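PDB 5J6Q: cell wall binding protein cwp8 from Peptoclostridium difficile, which probably sits in the S-layer at the bacterial surface, held non-covalently to the cell wall by three CWB2 modules that likely bind an anionic wall polymer. Local coordinates for residues A[76-81]-A[173-178]; A[117-122]-A[129-134]; A[194-199]-A[265-270]; A[313-318]-A[335-340]; A[497-502]-A[548-553]. All blocks are in the same frame, centred on the assembly; numbering follows the deposited sequence.

Contact 1: A[76-81]-A[173-178]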
# COMPACT_ATOMS: atom_id res chain seq x y z
N LYS A 76 -6.39 21.75 35.08
CA LYS A 76 -6.06 21.58 36.51
C LYS A 76 -7.33 21.33 37.36
O LYS A 76 -7.22 21.30 38.58
CB LYS A 76 -5.35 22.83 37.04
CG LYS A 76 -4.11 23.26 36.22
CD LYS A 76 -3.49 24.50 36.90
CE LYS A 76 -2.37 25.17 36.09
NZ LYS A 76 -2.41 26.62 36.29
N GLY A 77 -8.49 21.13 36.70
CA GLY A 77 -9.76 20.92 37.36
C GLY A 77 -10.48 22.23 37.65
O GLY A 77 -10.11 22.99 38.54
N HIS A 78 -11.52 22.48 36.90
CA HIS A 78 -12.29 23.70 37.12
C HIS A 78 -13.77 23.45 36.93
O HIS A 78 -14.17 22.46 36.30
CB HIS A 78 -11.86 24.79 36.09
CG HIS A 78 -12.08 24.34 34.69
ND1 HIS A 78 -13.00 24.94 33.86
CD2 HIS A 78 -11.53 23.32 33.98
CE1 HIS A 78 -13.01 24.29 32.70
NE2 HIS A 78 -12.13 23.32 32.74
N GLN A 79 -14.57 24.35 37.47
CA GLN A 79 -16.01 24.27 37.20
C GLN A 79 -16.64 25.67 37.26
O GLN A 79 -16.00 26.60 37.73
CB GLN A 79 -16.71 23.32 38.19
CG GLN A 79 -17.31 24.04 39.38
CD GLN A 79 -18.07 23.04 40.23
OE1 GLN A 79 -19.07 22.47 39.79
NE2 GLN A 79 -17.57 22.76 41.42
N VAL A 80 -17.88 25.81 36.80
CA VAL A 80 -18.59 27.08 36.89
C VAL A 80 -19.65 27.01 38.00
O VAL A 80 -20.56 26.19 37.93
CB VAL A 80 -19.28 27.44 35.55
CG1 VAL A 80 -19.96 28.80 35.66
CG2 VAL A 80 -18.27 27.43 34.41
N LEU A 81 -19.50 27.85 39.03
CA LEU A 81 -20.45 27.95 40.12
C LEU A 81 -20.96 29.37 40.13
O LEU A 81 -20.19 30.29 40.42
CB LEU A 81 -19.80 27.65 41.48
CG LEU A 81 -19.30 26.22 41.65
CD1 LEU A 81 -18.65 26.09 43.00
CD2 LEU A 81 -20.45 25.24 41.53
N ASP A 173 -9.46 17.81 41.26
CA ASP A 173 -8.19 17.25 40.78
C ASP A 173 -7.89 17.49 39.31
O ASP A 173 -8.81 17.58 38.50
CB ASP A 173 -8.15 15.73 41.01
CG ASP A 173 -8.29 15.32 42.46
OD1 ASP A 173 -7.74 16.03 43.35
OD2 ASP A 173 -8.93 14.29 42.72
N SER A 174 -6.61 17.58 38.94
CA SER A 174 -6.26 17.78 37.55
C SER A 174 -6.85 16.64 36.75
O SER A 174 -7.01 15.53 37.23
CB SER A 174 -4.75 17.87 37.34
OG SER A 174 -4.07 16.64 37.55
N LYS A 175 -7.22 16.93 35.53
CA LYS A 175 -7.79 15.94 34.64
C LYS A 175 -6.64 15.34 33.89
O LYS A 175 -5.51 15.36 34.40
CB LYS A 175 -8.82 16.58 33.70
CG LYS A 175 -10.08 17.02 34.46
CD LYS A 175 -11.08 17.74 33.56
CE LYS A 175 -12.06 18.56 34.39
NZ LYS A 175 -13.06 19.28 33.54
N GLU A 176 -6.86 14.85 32.68
CA GLU A 176 -5.76 14.15 32.05
C GLU A 176 -4.98 14.88 30.96
O GLU A 176 -5.55 15.49 30.07
CB GLU A 176 -6.27 12.81 31.51
CG GLU A 176 -6.56 11.82 32.63
CD GLU A 176 -5.64 10.61 32.60
OE1 GLU A 176 -4.52 10.71 32.05
OE2 GLU A 176 -6.05 9.56 33.14
N LEU A 177 -3.66 14.75 31.05
CA LEU A 177 -2.63 15.28 30.13
C LEU A 177 -2.87 14.82 28.69
O LEU A 177 -2.69 13.63 28.44
CB LEU A 177 -1.29 14.67 30.64
CG LEU A 177 0.07 15.14 30.08
CD1 LEU A 177 0.20 14.72 28.63
CD2 LEU A 177 0.31 16.61 30.24
N HIS A 178 -3.28 15.73 27.76
CA HIS A 178 -3.46 15.40 26.33
C HIS A 178 -2.20 15.92 25.55
O HIS A 178 -1.69 16.98 25.88
CB HIS A 178 -4.72 16.03 25.69
CG HIS A 178 -5.99 15.69 26.40
ND1 HIS A 178 -6.55 16.51 27.36
CD2 HIS A 178 -6.82 14.62 26.26
CE1 HIS A 178 -7.67 15.94 27.78
NE2 HIS A 178 -7.86 14.80 27.14
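The His78 imidazole is approached obliquely by the end of Lys175, whose ammonium is engaged by Asp75. The other ring, His178, belongs to one segment alone: the carbonyl O of Glu176 stands 2.9 Å above the ring plane, over one face and offset toward the rim. The segments themselves touch mainly through backbone. Lys76 C lies 3.7 Å from Ser174 CA, and Lys76 O comes within 3.9 Å of Asp173 C. Gly77 CA sits 3.7 Å from Asp173 O; its phi of 89° and psi of 107° suit a glycine, and the lack of a side chain lets the Asp173 carbonyl in. Ser174 adds its CB, 4.0 Å from Lys76 CA. Lys175 runs alongside Gly77 with its chain almost fully stretched beyond CG, so that CE passes 4.4 Å from Gly77 CA on its way to His78. The chain leaves strand 68-75 through the first segment and enters the antiparallel neighbour, strand 178-183, through the second. Asp75, at the end of strand 68-75, joins them: OD1 accepts from Gly77 N and OD2 forms a salt bridge with Lys175 NZ. The chemistry is thus a backbone van der Waals contact at a glycine, with the Asp75 carboxylate neutralising Lys175 beside it; the nearby lysine may disfavour a charged His78.

Contact 2: A[117-122]-A[129-134]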
# COMPACT_ATOMS: atom_id res chain seq x y z
N LYS A 117 -9.24 17.76 71.76
CA LYS A 117 -9.81 16.50 71.32
C LYS A 117 -11.34 16.53 71.30
O LYS A 117 -11.97 16.99 72.26
CB LYS A 117 -9.34 15.37 72.24
CG LYS A 117 -9.53 13.99 71.63
CD LYS A 117 -9.42 12.90 72.69
CE LYS A 117 -10.20 11.68 72.29
NZ LYS A 117 -10.00 10.58 73.27
N LEU A 118 -11.92 16.05 70.21
CA LEU A 118 -13.36 16.02 70.03
C LEU A 118 -13.89 14.59 70.10
O LEU A 118 -13.11 13.64 70.10
CB LEU A 118 -13.74 16.62 68.67
CG LEU A 118 -13.26 18.04 68.46
CD1 LEU A 118 -13.43 18.42 67.01
CD2 LEU A 118 -14.05 18.98 69.34
N THR A 119 -15.21 14.44 70.16
CA THR A 119 -15.84 13.13 70.24
C THR A 119 -17.14 13.11 69.45
O THR A 119 -17.94 14.05 69.53
CB THR A 119 -16.15 12.74 71.69
OG1 THR A 119 -16.66 13.89 72.38
CG2 THR A 119 -14.92 12.23 72.42
N ALA A 120 -17.35 12.05 68.68
CA ALA A 120 -18.56 11.90 67.88
C ALA A 120 -19.28 10.58 68.18
O ALA A 120 -18.64 9.55 68.41
CB ALA A 120 -18.20 11.96 66.40
N THR A 121 -20.61 10.63 68.17
CA THR A 121 -21.46 9.47 68.43
C THR A 121 -22.52 9.33 67.35
O THR A 121 -23.26 10.29 67.12
CB THR A 121 -22.22 9.65 69.75
OG1 THR A 121 -21.29 10.03 70.77
CG2 THR A 121 -22.97 8.36 70.17
N ILE A 122 -22.60 8.16 66.68
CA ILE A 122 -23.66 7.97 65.70
C ILE A 122 -24.97 7.92 66.50
O ILE A 122 -25.03 7.22 67.49
CB ILE A 122 -23.39 6.68 64.91
CG1 ILE A 122 -21.97 6.77 64.32
CG2 ILE A 122 -24.47 6.46 63.82
CD1 ILE A 122 -21.67 5.73 63.25
N GLU A 129 -23.47 13.17 66.23
CA GLU A 129 -23.33 14.28 67.15
C GLU A 129 -21.86 14.53 67.39
O GLU A 129 -21.11 13.58 67.60
CB GLU A 129 -24.03 13.94 68.47
CG GLU A 129 -23.91 15.04 69.52
CD GLU A 129 -24.24 14.52 70.90
OE1 GLU A 129 -23.47 13.69 71.42
OE2 GLU A 129 -25.26 14.94 71.47
N VAL A 130 -21.44 15.80 67.34
CA VAL A 130 -20.03 16.13 67.57
C VAL A 130 -19.92 17.18 68.67
O VAL A 130 -20.62 18.18 68.64
CB VAL A 130 -19.36 16.62 66.26
CG1 VAL A 130 -17.87 16.84 66.49
CG2 VAL A 130 -19.58 15.61 65.14
N LYS A 131 -19.04 16.94 69.64
CA LYS A 131 -18.82 17.82 70.78
C LYS A 131 -17.40 17.60 71.30
O LYS A 131 -16.65 16.85 70.67
CB LYS A 131 -19.84 17.50 71.89
CG LYS A 131 -19.65 16.10 72.48
CD LYS A 131 -20.86 15.69 73.31
CE LYS A 131 -20.82 14.22 73.65
NZ LYS A 131 -19.62 13.87 74.45
N ARG A 132 -17.03 18.22 72.42
CA ARG A 132 -15.69 18.00 72.94
C ARG A 132 -15.66 16.88 73.98
O ARG A 132 -16.69 16.58 74.59
CB ARG A 132 -15.15 19.29 73.56
CG ARG A 132 -13.68 19.20 73.92
CD ARG A 132 -12.99 20.54 73.79
NE ARG A 132 -13.84 21.62 74.28
CZ ARG A 132 -13.36 22.79 74.71
NH1 ARG A 132 -12.06 23.02 74.69
NH2 ARG A 132 -14.19 23.72 75.15
N ALA A 133 -14.50 16.26 74.18
CA ALA A 133 -14.34 15.16 75.13
C ALA A 133 -14.31 15.62 76.59
O ALA A 133 -14.75 14.87 77.46
CB ALA A 133 -13.06 14.40 74.82
N LYS A 134 -13.81 16.83 76.86
CA LYS A 134 -13.72 17.30 78.24
C LYS A 134 -15.00 17.98 78.70
O LYS A 134 -15.69 17.48 79.58
CB LYS A 134 -12.53 18.26 78.39
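Thr119 and Lys131 form a hydrogen-bonded pair near the open end of a beta hairpin, strands 118-124 and 127-132, whose short segments run antiparallel with axes 4.6 Å apart at closest. Backbone bonds come first. Thr119 N reaches Lys131 O at 2.9 Å and Lys131 N answers to Thr119 O, while Thr121 and Glu129 exchange a second such pair, Glu129 N to Thr121 O being 3.0 Å long. Past the strand, Ala133 N still donates to Lys117 O at 3.3 Å. Carbon donors fill in between: Ala120 CA points its hydrogen at Glu129 O, 3.1 Å away, and Val130 CA does the same toward Thr119 O.

Apolar contacts are fewer. Ala120 CB meets Val130 CG2 at 4.1 Å on one face of the sheet, and Leu118 diverges from Arg132 to lie on Tyr106 of helix 96-111 and on Phe151. Thr119, Lys131, Thr121 and Glu129 project from the other face, a mostly polar surface. Strand 140-143 extends the sheet beyond Val130. With chi1 at 42°, Thr119 OG1 sits between its own N and carbonyl carbon, from where it adds a weak 3.4 Å bond to Lys131 O, while Thr119 CG2 rests 3.7 Å from Ala133 CB.

Contact 3: A[194-199]-A[265-270]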
# COMPACT_ATOMS: atom_id res chain seq x y z
N GLU A 194 -6.52 0.76 0.60
CA GLU A 194 -6.14 1.73 -0.40
C GLU A 194 -4.76 1.40 -0.94
O GLU A 194 -4.45 1.77 -2.08
CB GLU A 194 -6.05 3.16 0.21
CG GLU A 194 -7.39 3.79 0.54
CD GLU A 194 -7.22 5.15 1.21
OE1 GLU A 194 -6.49 6.03 0.64
OE2 GLU A 194 -7.81 5.35 2.31
N LEU A 195 -3.92 0.79 -0.11
CA LEU A 195 -2.56 0.40 -0.50
C LEU A 195 -2.36 -1.11 -0.99
O LEU A 195 -1.42 -1.41 -1.70
CB LEU A 195 -1.64 0.56 0.72
CG LEU A 195 -1.48 2.00 1.28
CD1 LEU A 195 -0.20 1.99 2.22
CD2 LEU A 195 -1.21 3.05 0.11
N PHE A 196 -3.23 -2.02 -0.60
CA PHE A 196 -2.99 -3.43 -0.81
C PHE A 196 -4.31 -4.11 -0.72
O PHE A 196 -5.04 -3.88 0.24
CB PHE A 196 -1.98 -3.87 0.27
CG PHE A 196 -1.67 -5.35 0.38
CD1 PHE A 196 -0.87 -5.98 -0.56
CD2 PHE A 196 -2.14 -6.10 1.47
CE1 PHE A 196 -0.54 -7.34 -0.42
CE2 PHE A 196 -1.81 -7.44 1.62
CZ PHE A 196 -1.01 -8.06 0.67
N ASP A 197 -4.66 -4.97 -1.70
CA ASP A 197 -6.00 -5.59 -1.70
C ASP A 197 -6.10 -6.95 -1.00
O ASP A 197 -7.14 -7.55 -1.06
CB ASP A 197 -6.49 -5.80 -3.17
CG ASP A 197 -5.64 -6.83 -4.03
OD1 ASP A 197 -4.82 -7.62 -3.43
OD2 ASP A 197 -5.81 -6.87 -5.25
N GLY A 198 -5.05 -7.42 -0.37
CA GLY A 198 -5.05 -8.80 0.14
C GLY A 198 -3.83 -9.61 -0.37
O GLY A 198 -3.21 -10.40 0.34
N ILE A 199 -3.42 -9.37 -1.63
CA ILE A 199 -2.28 -10.11 -2.19
C ILE A 199 -1.41 -9.21 -3.14
O ILE A 199 -0.23 -9.43 -3.25
CB ILE A 199 -2.85 -11.40 -2.81
CG1 ILE A 199 -1.73 -12.25 -3.44
CG2 ILE A 199 -4.00 -11.03 -3.86
CD1 ILE A 199 -2.15 -13.70 -3.69
N HIS A 265 -7.27 -7.55 10.11
CA HIS A 265 -5.96 -7.79 10.71
C HIS A 265 -5.01 -8.59 9.82
O HIS A 265 -3.82 -8.34 9.82
CB HIS A 265 -6.14 -8.48 12.07
CG HIS A 265 -6.45 -7.49 13.13
ND1 HIS A 265 -7.74 -7.26 13.58
CD2 HIS A 265 -5.65 -6.64 13.81
CE1 HIS A 265 -7.69 -6.30 14.50
NE2 HIS A 265 -6.44 -5.90 14.65
N LYS A 266 -5.52 -9.55 9.06
CA LYS A 266 -4.61 -10.29 8.18
C LYS A 266 -4.07 -9.35 7.09
O LYS A 266 -2.87 -9.28 6.90
CB LYS A 266 -5.26 -11.53 7.58
CG LYS A 266 -4.24 -12.65 7.51
CD LYS A 266 -4.67 -13.78 6.62
CE LYS A 266 -3.45 -14.38 5.98
NZ LYS A 266 -3.76 -14.92 4.65
N LEU A 267 -4.95 -8.61 6.40
CA LEU A 267 -4.54 -7.61 5.40
C LEU A 267 -3.32 -6.82 5.91
O LEU A 267 -2.29 -6.74 5.22
CB LEU A 267 -5.73 -6.66 5.19
CG LEU A 267 -5.81 -5.81 3.89
CD1 LEU A 267 -4.48 -5.30 3.49
CD2 LEU A 267 -6.42 -6.60 2.76
N VAL A 268 -3.45 -6.26 7.17
CA VAL A 268 -2.40 -5.43 7.74
C VAL A 268 -1.14 -6.19 8.02
O VAL A 268 -0.03 -5.65 7.76
CB VAL A 268 -2.85 -4.71 9.07
CG1 VAL A 268 -1.77 -3.78 9.54
CG2 VAL A 268 -4.15 -3.92 8.84
N ARG A 269 -1.28 -7.39 8.58
CA ARG A 269 -0.07 -8.17 8.87
C ARG A 269 0.62 -8.46 7.49
O ARG A 269 1.82 -8.31 7.33
CB ARG A 269 -0.44 -9.52 9.55
CG ARG A 269 0.08 -9.73 10.98
CD ARG A 269 -0.40 -11.09 11.52
NE ARG A 269 -1.75 -10.97 12.09
CZ ARG A 269 -2.79 -11.68 11.67
NH1 ARG A 269 -3.99 -11.50 12.23
NH2 ARG A 269 -2.66 -12.57 10.69
N ASP A 270 -0.20 -8.87 6.52
CA ASP A 270 0.29 -9.23 5.18
C ASP A 270 0.97 -8.05 4.49
O ASP A 270 2.15 -8.15 4.04
CB ASP A 270 -0.90 -9.79 4.40
CG ASP A 270 -1.17 -11.21 4.86
OD1 ASP A 270 -0.33 -11.75 5.61
OD2 ASP A 270 -2.20 -11.77 4.48
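An Asx turn at Asp197 shapes the loop that follows strand 186-191, and this loop lays Phe196 and Gly198 against Leu267 and Asp270 on the first turns of helix 265-280. In the turn, Asp197 OD1 accepts from Ile199 N at 2.9 Å, almost straight at 172°. Leu267 packs with both methyl branches. Leu267 CD2 reaches along the loop to Gly198 N at 3.5 Å, whereas Leu267 CD1 is placed at the edge of the Phe196 ring, so close that its exact position there is doubtful. Phe196 CG is anti to its backbone N (chi1 173°), which turns the ring back so that Gly198 N lies over one face, offset toward the rim. Further round the ring, Asp270 CB approaches Phe196 CE2 at 3.8 Å, and the carboxylate plane stands nearly perpendicular to the ring. That carboxylate is occupied along the helix: Asp270 OD2 pairs with Lys266 NZ at 3.5 Å and OD1 with Lys273. Leu195 inserts between strand 242-249 and helix 203-213, Val268 faces the same strand from the helix, and Ile199 packs on helix 581-590, where Lys581 NZ also bonds to Asp197 O.

Contact 4: A[313-318]-A[335-340]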
# COMPACT_ATOMS: atom_id res chain seq x y z
N ALA A 313 17.84 -1.75 -29.03
CA ALA A 313 16.92 -1.44 -30.12
C ALA A 313 15.51 -1.22 -29.61
O ALA A 313 15.27 -1.31 -28.40
CB ALA A 313 16.92 -2.60 -31.13
N ILE A 314 14.59 -0.88 -30.53
CA ILE A 314 13.17 -0.66 -30.21
C ILE A 314 12.37 -1.55 -31.23
O ILE A 314 12.76 -1.61 -32.41
CB ILE A 314 12.71 0.83 -30.37
CG1 ILE A 314 13.59 1.81 -29.55
CG2 ILE A 314 11.17 0.96 -29.98
CD1 ILE A 314 13.33 1.81 -28.06
N ILE A 315 11.35 -2.31 -30.75
CA ILE A 315 10.45 -2.99 -31.60
C ILE A 315 9.20 -2.18 -31.38
O ILE A 315 8.75 -2.05 -30.23
CB ILE A 315 10.17 -4.47 -31.30
CG1 ILE A 315 11.47 -5.26 -31.02
CG2 ILE A 315 9.46 -5.07 -32.53
CD1 ILE A 315 12.25 -5.54 -32.34
N LEU A 316 8.61 -1.66 -32.44
CA LEU A 316 7.40 -0.83 -32.35
C LEU A 316 6.25 -1.51 -33.16
O LEU A 316 6.42 -1.78 -34.35
CB LEU A 316 7.76 0.52 -32.92
CG LEU A 316 6.82 1.65 -32.59
CD1 LEU A 316 6.57 1.74 -31.11
CD2 LEU A 316 7.52 2.96 -33.09
N VAL A 317 5.10 -1.85 -32.51
CA VAL A 317 4.04 -2.54 -33.28
C VAL A 317 2.79 -1.69 -33.20
O VAL A 317 2.79 -0.72 -32.43
CB VAL A 317 3.92 -4.01 -32.70
CG1 VAL A 317 3.34 -4.00 -31.30
CG2 VAL A 317 3.05 -4.89 -33.58
N GLY A 318 1.73 -1.95 -33.99
CA GLY A 318 0.50 -1.18 -33.84
C GLY A 318 -0.18 -1.61 -32.52
O GLY A 318 -0.08 -2.79 -32.12
N LYS A 335 17.20 -8.93 -30.32
CA LYS A 335 17.75 -7.59 -30.50
C LYS A 335 17.72 -6.81 -29.18
O LYS A 335 17.97 -5.60 -29.18
CB LYS A 335 16.97 -6.83 -31.58
CG LYS A 335 16.96 -7.55 -32.97
CD LYS A 335 18.31 -8.29 -33.34
CE LYS A 335 18.07 -9.32 -34.46
NZ LYS A 335 19.22 -10.29 -34.71
N ASN A 336 17.41 -7.50 -28.04
CA ASN A 336 17.37 -6.86 -26.71
C ASN A 336 16.65 -5.51 -26.76
O ASN A 336 17.20 -4.49 -26.39
CB ASN A 336 18.79 -6.71 -26.20
CG ASN A 336 19.45 -8.06 -26.11
OD1 ASN A 336 19.01 -8.90 -25.32
ND2 ASN A 336 20.49 -8.35 -26.89
N ALA A 337 15.43 -5.53 -27.24
CA ALA A 337 14.62 -4.33 -27.46
C ALA A 337 13.28 -4.50 -26.80
O ALA A 337 12.82 -5.64 -26.72
CB ALA A 337 14.38 -4.15 -28.96
N PRO A 338 12.62 -3.43 -26.32
CA PRO A 338 11.25 -3.56 -25.67
C PRO A 338 10.21 -3.62 -26.75
O PRO A 338 10.48 -3.07 -27.83
CB PRO A 338 11.07 -2.26 -24.93
CG PRO A 338 11.98 -1.22 -25.84
CD PRO A 338 13.18 -2.07 -26.20
N ILE A 339 8.98 -4.14 -26.43
CA ILE A 339 8.01 -4.11 -27.45
C ILE A 339 7.17 -2.96 -27.02
O ILE A 339 6.55 -2.97 -25.97
CB ILE A 339 7.27 -5.42 -27.73
CG1 ILE A 339 8.18 -6.49 -28.37
CG2 ILE A 339 6.13 -5.08 -28.67
CD1 ILE A 339 7.67 -8.05 -28.23
N LEU A 340 7.19 -1.90 -27.80
CA LEU A 340 6.45 -0.73 -27.36
C LEU A 340 5.34 -0.59 -28.40
O LEU A 340 5.37 -1.28 -29.39
CB LEU A 340 7.32 0.56 -27.26
CG LEU A 340 8.34 0.50 -26.08
CD1 LEU A 340 9.42 1.65 -26.24
CD2 LEU A 340 7.64 0.69 -24.72
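Ile315 and Leu316 pair in parallel with Ile339 and Leu340, two strands of the open alpha/beta sheet in a CWB2 module, joined as a beta-alpha-beta unit through helices 322-327 and 329-334. Three backbone bonds fix the register: Ile315 N to Pro338 O at 3.1 Å, Leu340 N to Ile315 O at 2.9 Å and nearly linear (174°), and Val317 N to Leu340 O at 3.2 Å. Strand 313-318 is interior, with strand 367-371 bonded along its other edge.

On one face, Ile315 CB meets Ile339 CG1 at 4.1 Å, and both isoleucines lie on Ala332 of helix 329-334. On the other, Leu316 CD1 approaches Leu340 CB, while Ile314 sends CG2 to Leu340 CD1 and CD1 to Pro338 CG, 4.0 Å off; helix 349-359 covers Ile314 and Leu340 through Ile355. The chi1 of Ile315, -46°, turns its longer branch back along the strand, where Ile315 CG1 touches Ala337 CB at 3.7 Å.

Contact 5: A[497-502]-A[548-553]. With SO4 (sulfate ion), chain C.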
# COMPACT_ATOMS: atom_id res chain seq x y z
N ASN A 497 -10.16 -24.76 -25.95
CA ASN A 497 -10.21 -23.29 -25.92
C ASN A 497 -8.83 -22.78 -25.55
O ASN A 497 -7.90 -23.56 -25.29
CB ASN A 497 -11.31 -22.78 -24.96
CG ASN A 497 -11.13 -23.26 -23.56
OD1 ASN A 497 -10.02 -23.04 -22.97
ND2 ASN A 497 -12.08 -24.04 -22.97
N ARG A 498 -8.69 -21.48 -25.55
CA ARG A 498 -7.42 -20.84 -25.32
C ARG A 498 -6.80 -21.08 -23.90
O ARG A 498 -5.58 -21.00 -23.79
CB ARG A 498 -7.58 -19.29 -25.55
CG ARG A 498 -8.22 -18.61 -24.34
CD ARG A 498 -8.66 -17.19 -24.69
NE ARG A 498 -9.48 -17.15 -25.93
CZ ARG A 498 -9.69 -16.05 -26.65
NH1 ARG A 498 -9.12 -14.90 -26.31
NH2 ARG A 498 -10.51 -16.08 -27.69
N LYS A 499 -7.64 -21.35 -22.86
CA LYS A 499 -7.17 -21.59 -21.54
C LYS A 499 -6.61 -23.08 -21.54
O LYS A 499 -5.54 -23.31 -20.93
CB LYS A 499 -8.21 -21.39 -20.44
CG LYS A 499 -8.62 -19.92 -20.36
CD LYS A 499 -9.80 -19.71 -19.56
CE LYS A 499 -9.38 -19.62 -18.13
NZ LYS A 499 -8.59 -18.43 -17.88
N ASP A 500 -7.28 -24.01 -22.22
CA ASP A 500 -6.74 -25.36 -22.35
C ASP A 500 -5.47 -25.35 -23.17
O ASP A 500 -4.55 -26.04 -22.83
CB ASP A 500 -7.74 -26.32 -22.95
CG ASP A 500 -8.98 -26.39 -22.15
OD1 ASP A 500 -8.88 -26.29 -20.86
OD2 ASP A 500 -10.08 -26.45 -22.79
N THR A 501 -5.38 -24.57 -24.22
CA THR A 501 -4.07 -24.49 -24.92
C THR A 501 -2.96 -23.94 -24.02
O THR A 501 -1.81 -24.44 -24.04
CB THR A 501 -4.21 -23.57 -26.11
OG1 THR A 501 -5.25 -24.12 -26.96
CG2 THR A 501 -2.91 -23.34 -26.86
N ASN A 502 -3.27 -22.86 -23.28
CA ASN A 502 -2.29 -22.27 -22.38
C ASN A 502 -1.87 -23.35 -21.42
O ASN A 502 -0.64 -23.51 -21.25
CB ASN A 502 -2.85 -21.09 -21.63
CG ASN A 502 -1.91 -20.33 -20.80
OD1 ASN A 502 -2.15 -20.20 -19.54
ND2 ASN A 502 -0.89 -19.76 -21.36
N VAL A 548 0.73 -17.33 -17.67
CA VAL A 548 -0.56 -17.99 -17.53
C VAL A 548 -1.59 -16.96 -18.15
O VAL A 548 -1.58 -15.79 -17.75
CB VAL A 548 -0.80 -18.17 -16.01
CG1 VAL A 548 -2.28 -18.61 -15.69
CG2 VAL A 548 0.21 -19.23 -15.46
N LEU A 549 -2.45 -17.37 -19.09
CA LEU A 549 -3.41 -16.35 -19.62
C LEU A 549 -4.77 -16.55 -18.94
O LEU A 549 -5.45 -17.61 -19.07
CB LEU A 549 -3.58 -16.53 -21.11
CG LEU A 549 -2.32 -16.19 -21.91
CD1 LEU A 549 -2.57 -16.60 -23.37
CD2 LEU A 549 -1.90 -14.69 -21.78
N THR A 550 -5.15 -15.51 -18.15
CA THR A 550 -6.46 -15.59 -17.59
C THR A 550 -6.99 -14.18 -17.25
O THR A 550 -6.19 -13.29 -16.91
CB THR A 550 -6.46 -16.42 -16.28
OG1 THR A 550 -7.84 -16.79 -16.00
CG2 THR A 550 -5.98 -15.64 -15.12
N THR A 551 -8.34 -14.00 -17.33
CA THR A 551 -8.91 -12.72 -16.86
C THR A 551 -9.70 -12.98 -15.61
O THR A 551 -9.56 -12.28 -14.62
CB THR A 551 -9.83 -12.05 -17.92
OG1 THR A 551 -9.06 -11.90 -19.09
CG2 THR A 551 -10.30 -10.63 -17.46
N GLU A 552 -10.58 -13.97 -15.65
CA GLU A 552 -11.34 -14.30 -14.49
C GLU A 552 -10.61 -15.54 -13.86
O GLU A 552 -9.36 -15.65 -13.98
CB GLU A 552 -12.82 -14.61 -14.81
CG GLU A 552 -13.31 -13.90 -16.07
CD GLU A 552 -14.54 -13.04 -15.80
OE1 GLU A 552 -15.63 -13.38 -16.31
OE2 GLU A 552 -14.40 -12.04 -15.08
N GLU A 553 -11.33 -16.43 -13.19
CA GLU A 553 -10.62 -17.58 -12.61
C GLU A 553 -10.03 -18.55 -13.63
O GLU A 553 -10.44 -18.67 -14.78
CB GLU A 553 -11.54 -18.38 -11.60
CG GLU A 553 -12.68 -19.15 -12.28
CD GLU A 553 -13.28 -20.28 -11.39
OE1 GLU A 553 -14.13 -21.06 -11.89
OE2 GLU A 553 -12.89 -20.41 -10.18
S SO4 C . -11.70 -19.82 -27.51
O1 SO4 C . -12.70 -20.07 -26.53
O2 SO4 C . -11.76 -20.78 -28.46
O3 SO4 C . -10.35 -19.76 -26.88
O4 SO4 C . -11.99 -18.53 -28.13
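Asn502 OD1 is gripped by two donors, Leu549 N at 2.9 Å and the side-chain amide of Gln558, and so ties helix 498-509 to the end of edge strand 547-549 in a CWB2 module. Leu549 N comes from above the amide plane, 58° out of it, so this bond does not use an in-plane lone pair. Asn502 CG is anti to the backbone N (chi1 -174°), which carries the amide out to the strand; its ND2 is held as well, by Ile547 O and Ser432 OG, leaving the whole group fixed in rotation.

One turn earlier, the Lys499 chain bends at chi3 and chi4 to bring NZ to Thr550 OG1 at 2.6 Å, with a weak bond to Leu549 O. Thr550 OG1 in turn donates to Glu552 O at 2.8 Å, so a chain of hydrogen bonds runs from the buried ammonium into the turn after the strand. Asp521 gives Lys499 a long, weak ion pair.

At the helix start, Asn497 is the N-cap, its OD1 accepting from Lys499 N and Asp500 N. A sulfate, probably from the crystallisation liquor, sits there too, also bonded by Tyr523 OH; it may mark a spot suited to anions. The backbone N and the side-chain NE of Arg498 both donate to sulfate O3, at 2.7 and 2.9 Å, and NE and NH2 present the guanidinium edge, Arg498 NH2 reaching sulfate O4 at 2.9 Å.

The five contacts follow the elongated chain. Contact 2 lies far out on the excursion that leaves and returns through contact 1, their centres 36 Å apart, and its centre is about 105 Å from that of contact 4 at the other end. Contact 3 lies near the middle, its centre 8 Å from that of the chain; its nearest atoms are about 11 Å from those of contact 5, without touching. Contacts 4 and 5, with centres 26 Å apart, belong to different CWB2 modules of the wall-anchoring part. One sulfate is held by Arg498 in contact 5, and a bound sulfate also lies about 5 Å from the Asp197 side chain in contact 3.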